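Lipoxygenase (Cyanothece sp., PDB 5EK8) probably uses a non-heme iron to dioxygenate polyunsaturated fatty acids, inserting both atoms of molecular oxygen with 9R specificity. Local coordinates at residues F9-A14 and P203-H208; D353-E358 and D575-E580; L410-T415 and V615-V620. One frame throughout, in Å; residues are numbered along the deposited sequence.

Contact 1 of 3, residues F9-A14 and P203-H208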
loop_
_atom_site.group_PDB
_atom_site.type_symbol
_atom_site.label_atom_id
_atom_site.label_comp_id
_atom_site.label_asym_id
_atom_site.label_seq_id
_atom_site.Cartn_x
_atom_site.Cartn_y
_atom_site.Cartn_z
ATOM N N PHE A 9 -19.692 22.831 11.066
ATOM C CA PHE A 9 -19.925 23.111 9.648
ATOM C C PHE A 9 -19.132 22.167 8.754
ATOM O O PHE A 9 -19.536 21.880 7.630
ATOM C CB PHE A 9 -19.573 24.561 9.305
ATOM C CG PHE A 9 -20.574 25.566 9.803
ATOM C CD1 PHE A 9 -21.886 25.526 9.371
ATOM C CD2 PHE A 9 -20.198 26.562 10.689
ATOM C CE1 PHE A 9 -22.811 26.449 9.827
ATOM C CE2 PHE A 9 -21.116 27.492 11.150
ATOM C CZ PHE A 9 -22.426 27.435 10.718
ATOM N N ASP A 10 -17.997 21.689 9.254
ATOM C CA ASP A 10 -17.148 20.803 8.467
ATOM C C ASP A 10 -17.749 19.410 8.393
ATOM O O ASP A 10 -17.767 18.793 7.327
ATOM C CB ASP A 10 -15.729 20.732 9.045
ATOM C CG ASP A 10 -14.878 21.941 8.677
ATOM O OD1 ASP A 10 -15.247 22.679 7.733
ATOM O OD2 ASP A 10 -13.826 22.135 9.328
ATOM N N GLU A 11 -18.226 18.910 9.530
ATOM C CA GLU A 11 -18.907 17.617 9.559
ATOM C C GLU A 11 -20.134 17.638 8.654
ATOM O O GLU A 11 -20.354 16.722 7.844
ATOM C CB GLU A 11 -19.311 17.248 10.988
ATOM C CG GLU A 11 -18.136 16.976 11.907
ATOM C CD GLU A 11 -17.306 15.790 11.447
ATOM O OE1 GLU A 11 -17.907 14.739 11.125
ATOM O OE2 GLU A 11 -16.058 15.917 11.395
ATOM N N ILE A 12 -20.922 18.701 8.787
ATOM C CA ILE A 12 -22.077 18.910 7.925
ATOM C C ILE A 12 -21.694 18.901 6.448
ATOM O O ILE A 12 -22.278 18.168 5.648
ATOM C CB ILE A 12 -22.770 20.238 8.260
ATOM C CG1 ILE A 12 -23.417 20.151 9.645
ATOM C CG2 ILE A 12 -23.790 20.604 7.182
ATOM C CD1 ILE A 12 -23.816 21.487 10.209
ATOM N N LYS A 13 -20.704 19.715 6.105
ATOM C CA LYS A 13 -20.188 19.813 4.744
ATOM C C LYS A 13 -19.827 18.448 4.167
ATOM O O LYS A 13 -20.258 18.088 3.067
ATOM C CB LYS A 13 -18.959 20.723 4.720
ATOM C CG LYS A 13 -18.478 21.106 3.330
ATOM C CD LYS A 13 -17.094 21.749 3.380
ATOM C CE LYS A 13 -17.079 23.006 4.242
ATOM N NZ LYS A 13 -15.757 23.699 4.190
ATOM N N ALA A 14 -19.045 17.690 4.929
ATOM C CA ALA A 14 -18.634 16.350 4.524
ATOM C C ALA A 14 -19.838 15.466 4.229
ATOM O O ALA A 14 -19.905 14.812 3.175
ATOM C CB ALA A 14 -17.764 15.717 5.604
ATOM N N PRO A 203 -22.352 9.655 8.598
ATOM C CA PRO A 203 -23.311 10.380 9.446
ATOM C C PRO A 203 -23.213 10.023 10.929
ATOM O O PRO A 203 -23.575 10.841 11.781
ATOM C CB PRO A 203 -24.664 9.953 8.881
ATOM C CG PRO A 203 -24.384 9.654 7.464
ATOM C CD PRO A 203 -23.029 9.017 7.452
ATOM N N ILE A 204 -22.720 8.822 11.224
ATOM C CA ILE A 204 -22.511 8.382 12.599
ATOM C C ILE A 204 -21.390 9.191 13.246
ATOM O O ILE A 204 -21.575 9.824 14.293
ATOM C CB ILE A 204 -22.162 6.874 12.665
ATOM C CG1 ILE A 204 -23.119 6.049 11.800
ATOM C CG2 ILE A 204 -22.189 6.380 14.096
ATOM C CD1 ILE A 204 -24.562 6.081 12.265
ATOM N N LYS A 205 -20.227 9.162 12.605
ATOM C CA LYS A 205 -19.057 9.893 13.066
ATOM C C LYS A 205 -19.381 11.375 13.207
ATOM O O LYS A 205 -18.942 12.033 14.145
ATOM C CB LYS A 205 -17.892 9.682 12.097
ATOM C CG LYS A 205 -16.521 10.032 12.656
ATOM C CD LYS A 205 -16.114 11.462 12.321
ATOM C CE LYS A 205 -15.847 11.645 10.831
ATOM N NZ LYS A 205 -15.590 13.074 10.482
ATOM N N ALA A 206 -20.169 11.887 12.269
ATOM C CA ALA A 206 -20.591 13.279 12.287
ATOM C C ALA A 206 -21.453 13.557 13.509
ATOM O O ALA A 206 -21.227 14.534 14.226
ATOM C CB ALA A 206 -21.341 13.623 11.013
ATOM N N LYS A 207 -22.438 12.691 13.738
ATOM C CA LYS A 207 -23.289 12.784 14.921
ATOM C C LYS A 207 -22.449 12.868 16.191
ATOM O O LYS A 207 -22.656 13.744 17.034
ATOM C CB LYS A 207 -24.231 11.583 15.002
ATOM C CG LYS A 207 -25.247 11.675 16.130
ATOM C CD LYS A 207 -25.725 10.299 16.574
ATOM C CE LYS A 207 -26.585 10.389 17.830
ATOM N NZ LYS A 207 -26.710 9.079 18.531
ATOM N N HIS A 208 -21.488 11.958 16.312
ATOM C CA HIS A 208 -20.648 11.903 17.499
ATOM C C HIS A 208 -19.808 13.160 17.657
ATOM O O HIS A 208 -19.704 13.715 18.751
ATOM C CB HIS A 208 -19.747 10.675 17.448
ATOM C CG HIS A 208 -20.496 9.383 17.473
ATOM N ND1 HIS A 208 -19.950 8.198 17.037
ATOM C CD2 HIS A 208 -21.752 9.090 17.889
ATOM C CE1 HIS A 208 -20.836 7.227 17.180
ATOM N NE2 HIS A 208 -21.939 7.743 17.692
#
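Glu11 and Ala206 mark the closest approach of the two backbones, CA to CA 5.4 Å, where helix 2-21 meets helix 188-214 and the N-terminal helix is joined to the helical body of the enzyme. The small side chain of Ala206 is consistent with so near an approach. Glu11 does most of the work from its side. Its CB points toward the other helix and lies 4.2 Å from CB of Ala206. The chain then bends at chi2 (-62°) and brings the carboxylate over Ala206. There OE1 sits 3.3 Å from CA of Ala206 and 3.6 Å from its CB.

Lys205 supplies the positive charge. CG of Lys205 stands anti to the backbone N (chi1 -162°), and the chain bends at chi2 and chi3, which swings the amine back to Glu11. The two side chains cross at about a right angle. NZ of Lys205 donates to OE1 of Glu11 at 2.9 Å, on the syn lone pair, the side of the other oxygen. A weaker bond runs from the same NZ to OE2 of Glu11 at 3.0 Å. The lysine chain also rests on Thr612, Asn613 and Tyr616 of helix 608-623, so a third helix borders it. The contact is thus mainly a charge pairing, partly buried, in which one amine serves both carboxylate oxygens and apolar contact is slight.

Contact 2 of 3, residues D353-E358 and D575-E580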
loop_
_atom_site.group_PDB
_atom_site.type_symbol
_atom_site.label_atom_id
_atom_site.label_comp_id
_atom_site.label_asym_id
_atom_site.label_seq_id
_atom_site.Cartn_x
_atom_site.Cartn_y
_atom_site.Cartn_z
ATOM N N ASP A 353 1.829 -0.200 16.479
ATOM C CA ASP A 353 2.975 -0.715 15.738
ATOM C C ASP A 353 2.516 -1.375 14.445
ATOM O O ASP A 353 3.132 -1.208 13.391
ATOM C CB ASP A 353 3.765 -1.718 16.576
ATOM C CG ASP A 353 4.899 -2.355 15.801
ATOM O OD1 ASP A 353 4.749 -3.504 15.342
ATOM O OD2 ASP A 353 5.941 -1.699 15.636
ATOM N N GLY A 354 1.424 -2.128 14.545
ATOM C CA GLY A 354 0.861 -2.823 13.406
ATOM C C GLY A 354 0.426 -1.879 12.307
ATOM O O GLY A 354 0.636 -2.156 11.132
ATOM N N GLU A 355 -0.178 -0.758 12.681
ATOM C CA GLU A 355 -0.620 0.208 11.684
ATOM C C GLU A 355 0.545 0.970 11.068
ATOM O O GLU A 355 0.597 1.139 9.854
ATOM C CB GLU A 355 -1.625 1.195 12.281
ATOM C CG GLU A 355 -3.002 0.607 12.538
ATOM C CD GLU A 355 -3.796 0.347 11.263
ATOM O OE1 GLU A 355 -5.043 0.416 11.326
ATOM O OE2 GLU A 355 -3.184 0.070 10.205
ATOM N N ALA A 356 1.464 1.437 11.909
ATOM C CA ALA A 356 2.653 2.148 11.433
ATOM C C ALA A 356 3.541 1.266 10.558
ATOM O O ALA A 356 3.706 1.526 9.368
ATOM C CB ALA A 356 3.456 2.683 12.608
ATOM N N ILE A 357 4.104 0.221 11.157
ATOM C CA ILE A 357 5.078 -0.620 10.469
ATOM C C ILE A 357 4.458 -1.665 9.533
ATOM O O ILE A 357 4.699 -1.638 8.322
ATOM C CB ILE A 357 5.974 -1.378 11.465
ATOM C CG1 ILE A 357 6.511 -0.446 12.550
ATOM C CG2 ILE A 357 7.084 -2.068 10.720
ATOM C CD1 ILE A 357 7.445 0.613 12.042
ATOM N N GLU A 358 3.692 -2.597 10.100
ATOM C CA GLU A 358 3.160 -3.737 9.348
ATOM C C GLU A 358 2.237 -3.319 8.209
ATOM O O GLU A 358 2.259 -3.899 7.122
ATOM C CB GLU A 358 2.414 -4.683 10.287
ATOM C CG GLU A 358 3.245 -5.155 11.458
ATOM C CD GLU A 358 4.579 -5.707 11.014
ATOM O OE1 GLU A 358 5.624 -5.221 11.506
ATOM O OE2 GLU A 358 4.576 -6.629 10.168
ATOM N N ASP A 575 -7.596 -6.102 6.292
ATOM C CA ASP A 575 -8.916 -6.654 6.574
ATOM C C ASP A 575 -9.023 -7.184 8.001
ATOM O O ASP A 575 -10.078 -7.674 8.407
ATOM C CB ASP A 575 -9.261 -7.765 5.578
ATOM C CG ASP A 575 -9.344 -7.263 4.136
ATOM O OD1 ASP A 575 -9.287 -6.032 3.917
ATOM O OD2 ASP A 575 -9.474 -8.111 3.223
ATOM N N SER A 576 -7.938 -7.079 8.762
ATOM C CA SER A 576 -7.949 -7.503 10.157
ATOM C C SER A 576 -8.100 -6.309 11.087
ATOM O O SER A 576 -8.088 -6.455 12.312
ATOM C CB SER A 576 -6.672 -8.267 10.507
ATOM O OG SER A 576 -6.551 -9.452 9.740
ATOM N N GLN A 577 -8.243 -5.126 10.499
ATOM C CA GLN A 577 -8.316 -3.897 11.281
ATOM C C GLN A 577 -9.567 -3.853 12.163
ATOM O O GLN A 577 -9.500 -3.450 13.323
ATOM C CB GLN A 577 -8.265 -2.675 10.359
ATOM C CG GLN A 577 -6.870 -2.337 9.856
ATOM C CD GLN A 577 -6.863 -1.188 8.864
ATOM O OE1 GLN A 577 -7.496 -1.261 7.810
ATOM N NE2 GLN A 577 -6.143 -0.123 9.194
ATOM N N SER A 578 -10.705 -4.279 11.627
ATOM C CA SER A 578 -11.922 -4.329 12.431
ATOM C C SER A 578 -11.828 -5.384 13.519
ATOM O O SER A 578 -12.234 -5.149 14.657
ATOM C CB SER A 578 -13.143 -4.606 11.559
ATOM O OG SER A 578 -13.918 -3.433 11.419
ATOM N N ASP A 579 -11.280 -6.540 13.160
ATOM C CA ASP A 579 -11.197 -7.671 14.077
ATOM C C ASP A 579 -10.339 -7.367 15.293
ATOM O O ASP A 579 -10.549 -7.925 16.367
ATOM C CB ASP A 579 -10.644 -8.903 13.361
ATOM C CG ASP A 579 -11.504 -9.334 12.196
ATOM O OD1 ASP A 579 -12.628 -8.807 12.059
ATOM O OD2 ASP A 579 -11.062 -10.205 11.419
ATOM N N GLU A 580 -9.368 -6.477 15.125
ATOM C CA GLU A 580 -8.460 -6.164 16.214
ATOM C C GLU A 580 -8.851 -4.879 16.928
ATOM O O GLU A 580 -8.710 -4.775 18.143
ATOM C CB GLU A 580 -7.020 -6.056 15.703
ATOM C CG GLU A 580 -6.025 -6.828 16.548
ATOM C CD GLU A 580 -6.204 -8.335 16.428
ATOM O OE1 GLU A 580 -6.338 -8.833 15.287
ATOM O OE2 GLU A 580 -6.214 -9.021 17.476
#
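The carboxylate of Glu355 and the side-chain amide of Gln577 are the flat groups of this contact, and their planes stand 76° apart. They do not stack. The amide comes with its nitrogen foremost to the oxygen end of the carboxylate. NE2 of Gln577 donates to OE1 of Glu355, with an N-H...O angle of 160°. The modelled length of 2.5 Å is very short and is doubtful at this resolution. The other carboxylate oxygen, OE2 of Glu355, lies 3.1 Å from NE2 of Gln577. Around these groups, the Phe618 ring touches both side chains and Phe413 touches Glu355.

The backbones are well separated, with 8.7 Å between CA of Glu355 and CA of Gln577. The side chains bridge the gap and cross at about a right angle. Gln577 runs extended beyond CG (chi2 176°), which carries its amide far from its own helix. Glu355 is bent at chi2. Both residues are buried.

OE2 of Glu355 is hydrogen-bonded to ND1 of the iron ligand His359. Glu355 is thus a second-shell residue and probably helps to fix the rotation of the imidazole. Gln577 touches His359 too, and its side chain comes within about 5 Å of the iron. Glu355 lies on a pi-type turn, 354-358, of the long helix 337-377. A long helix with a wider turn beside its metal-binding histidines is characteristic of the lipoxygenase iron site, here completed by His364, His570, Asn574 and the C-terminal Ile668.

Contact 3 of 3, residues L410-T415 and V615-V620. With NA (sodium ion), chain C.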
loop_
_atom_site.group_PDB
_atom_site.type_symbol
_atom_site.label_atom_id
_atom_site.label_comp_id
_atom_site.label_asym_id
_atom_site.label_seq_id
_atom_site.Cartn_x
_atom_site.Cartn_y
_atom_site.Cartn_z
ATOM N N LEU A 410 -3.896 15.789 11.494
ATOM C CA LEU A 410 -5.283 15.340 11.372
ATOM C C LEU A 410 -5.424 13.851 11.049
ATOM O O LEU A 410 -6.511 13.286 11.183
ATOM C CB LEU A 410 -6.005 16.170 10.307
ATOM C CG LEU A 410 -6.357 17.605 10.713
ATOM C CD1 LEU A 410 -6.151 18.567 9.552
ATOM C CD2 LEU A 410 -7.789 17.680 11.228
ATOM N N GLY A 411 -4.329 13.225 10.624
ATOM C CA GLY A 411 -4.332 11.813 10.273
ATOM C C GLY A 411 -4.556 10.897 11.462
ATOM O O GLY A 411 -4.090 11.179 12.565
ATOM N N LEU A 412 -5.265 9.794 11.238
ATOM C CA LEU A 412 -5.647 8.899 12.328
ATOM C C LEU A 412 -4.459 8.298 13.081
ATOM O O LEU A 412 -4.455 8.280 14.305
ATOM C CB LEU A 412 -6.522 7.759 11.808
ATOM C CG LEU A 412 -7.275 7.029 12.925
ATOM C CD1 LEU A 412 -8.577 7.757 13.276
ATOM C CD2 LEU A 412 -7.555 5.590 12.537
ATOM N N PHE A 413 -3.463 7.800 12.353
ATOM C CA PHE A 413 -2.335 7.118 12.985
ATOM C C PHE A 413 -1.493 8.080 13.827
ATOM O O PHE A 413 -0.940 7.694 14.854
ATOM C CB PHE A 413 -1.459 6.434 11.931
ATOM C CG PHE A 413 -2.163 5.350 11.164
ATOM C CD1 PHE A 413 -3.330 4.783 11.646
ATOM C CD2 PHE A 413 -1.651 4.895 9.960
ATOM C CE1 PHE A 413 -3.977 3.786 10.941
ATOM C CE2 PHE A 413 -2.292 3.896 9.248
ATOM C CZ PHE A 413 -3.456 3.341 9.740
ATOM N N VAL A 414 -1.405 9.331 13.389
ATOM C CA VAL A 414 -0.710 10.360 14.154
ATOM C C VAL A 414 -1.534 10.801 15.361
ATOM O O VAL A 414 -1.094 10.671 16.505
ATOM C CB VAL A 414 -0.397 11.592 13.284
ATOM C CG1 VAL A 414 0.198 12.710 14.132
ATOM C CG2 VAL A 414 0.538 11.216 12.133
ATOM N N THR A 415 -2.728 11.319 15.085
ATOM C CA THR A 415 -3.651 11.818 16.105
ATOM C C THR A 415 -3.925 10.807 17.216
ATOM O O THR A 415 -3.737 11.103 18.394
ATOM C CB THR A 415 -5.005 12.229 15.472
ATOM O OG1 THR A 415 -4.833 13.415 14.687
ATOM C CG2 THR A 415 -6.050 12.495 16.546
ATOM N N VAL A 615 -13.164 3.844 15.336
ATOM C CA VAL A 615 -14.112 2.863 14.817
ATOM C C VAL A 615 -14.527 3.188 13.377
ATOM O O VAL A 615 -14.601 2.300 12.519
ATOM C CB VAL A 615 -15.361 2.772 15.705
ATOM C CG1 VAL A 615 -16.274 1.648 15.222
ATOM C CG2 VAL A 615 -14.951 2.552 17.155
ATOM N N TYR A 616 -14.772 4.468 13.118
ATOM C CA TYR A 616 -15.150 4.927 11.787
ATOM C C TYR A 616 -14.126 4.525 10.732
ATOM O O TYR A 616 -14.466 3.868 9.747
ATOM C CB TYR A 616 -15.333 6.445 11.776
ATOM C CG TYR A 616 -15.549 7.030 10.400
ATOM C CD1 TYR A 616 -16.758 6.874 9.741
ATOM C CD2 TYR A 616 -14.542 7.750 9.763
ATOM C CE1 TYR A 616 -16.957 7.408 8.487
ATOM C CE2 TYR A 616 -14.735 8.293 8.508
ATOM C CZ TYR A 616 -15.944 8.116 7.874
ATOM O OH TYR A 616 -16.153 8.646 6.623
ATOM N N ILE A 617 -12.874 4.914 10.952
ATOM C CA ILE A 617 -11.816 4.646 9.992
ATOM C C ILE A 617 -11.607 3.153 9.794
ATOM O O ILE A 617 -11.470 2.700 8.659
ATOM C CB ILE A 617 -10.480 5.296 10.417
ATOM C CG1 ILE A 617 -10.564 6.814 10.279
ATOM C CG2 ILE A 617 -9.332 4.784 9.557
ATOM C CD1 ILE A 617 -10.814 7.271 8.858
ATOM N N PHE A 618 -11.585 2.381 10.878
ATOM C CA PHE A 618 -11.367 0.942 10.720
ATOM C C PHE A 618 -12.484 0.304 9.891
ATOM O O PHE A 618 -12.225 -0.458 8.942
ATOM C CB PHE A 618 -11.258 0.255 12.079
ATOM C CG PHE A 618 -9.978 0.539 12.795
ATOM C CD1 PHE A 618 -8.852 0.936 12.095
ATOM C CD2 PHE A 618 -9.895 0.409 14.167
ATOM C CE1 PHE A 618 -7.667 1.205 12.751
ATOM C CE2 PHE A 618 -8.709 0.673 14.832
ATOM C CZ PHE A 618 -7.594 1.073 14.123
ATOM N N SER A 619 -13.723 0.646 10.241
ATOM C CA SER A 619 -14.906 0.110 9.570
ATOM C C SER A 619 -14.966 0.501 8.096
ATOM O O SER A 619 -15.393 -0.288 7.250
ATOM C CB SER A 619 -16.165 0.584 10.287
ATOM O OG SER A 619 -16.027 0.421 11.688
ATOM N N VAL A 620 -14.538 1.722 7.794
ATOM C CA VAL A 620 -14.471 2.191 6.414
ATOM C C VAL A 620 -13.400 1.435 5.633
ATOM O O VAL A 620 -13.672 0.875 4.569
ATOM C CB VAL A 620 -14.176 3.707 6.340
ATOM C CG1 VAL A 620 -13.573 4.081 4.987
ATOM C CG2 VAL A 620 -15.438 4.513 6.615
HETATM NA NA NA C . -0.468 11.801 18.585
#
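Leu412 makes all the close contacts from the 410-415 side, reaching Ile617 and Phe618 from the first turn of a very short helix. No hydrogen bond joins the two segments, and the nearest CA atoms, those of Leu412 and Ile617, are 7.8 Å apart. CG of Leu412 stands anti to the backbone N (chi1 -164°). This turns CG toward the other helix, and both methyls reach Ile617. CD2 of Leu412 lies over CB and CG2 of Ile617, 3.6 Å from CG2. CD1 of Leu412 meets the other branch, 3.7 Å from CG1 of Ile617. The two side chains slide past each other in opposite directions. CD2 of Leu412 also approaches the Phe618 ring obliquely, 4.4 Å from CE1.

The contact lies in the buried helical body of the lipoxygenase fold. It sets helix 412-415 against helix 608-623. The side chain of Ile617 is about 9 Å from the bound iron ion. Phe618 leads on to Leu351 and Glu355 of helix 337-377.

Gly411 takes the N-cap position of the short helix, and its O accepts the backbone N of Thr415 at 2.9 Å. On the 615-620 side, OG and N of Ser619 both bond to O of Val615, from opposite faces of the carbonyl plane. Away from Ile617, the O of Val414 binds the sodium ion at 2.5 Å, together with Asp285, Gly417 and Leu419.

In the fold
From the N terminus, the chain leaves helix 2-21, passes helix 24-36 and then the strands between 53 and 160, before helix 188-214 returns to the first helix. Contact 1 closes this loop of 188 residues. It is complete before the other two contacts begin. Contact 2 opens on helix 337-377 and contact 3 opens at 410-415. Contact 2 then closes at 575-580 and contact 3 at 615-620, so their loops cross. Contact 3 touches both of the others. Through it, helix 608-623 meets helix 188-214 on one side and helix 337-377 on another. Helix 608-623 therefore lies between helix 188-214 and the iron-binding core.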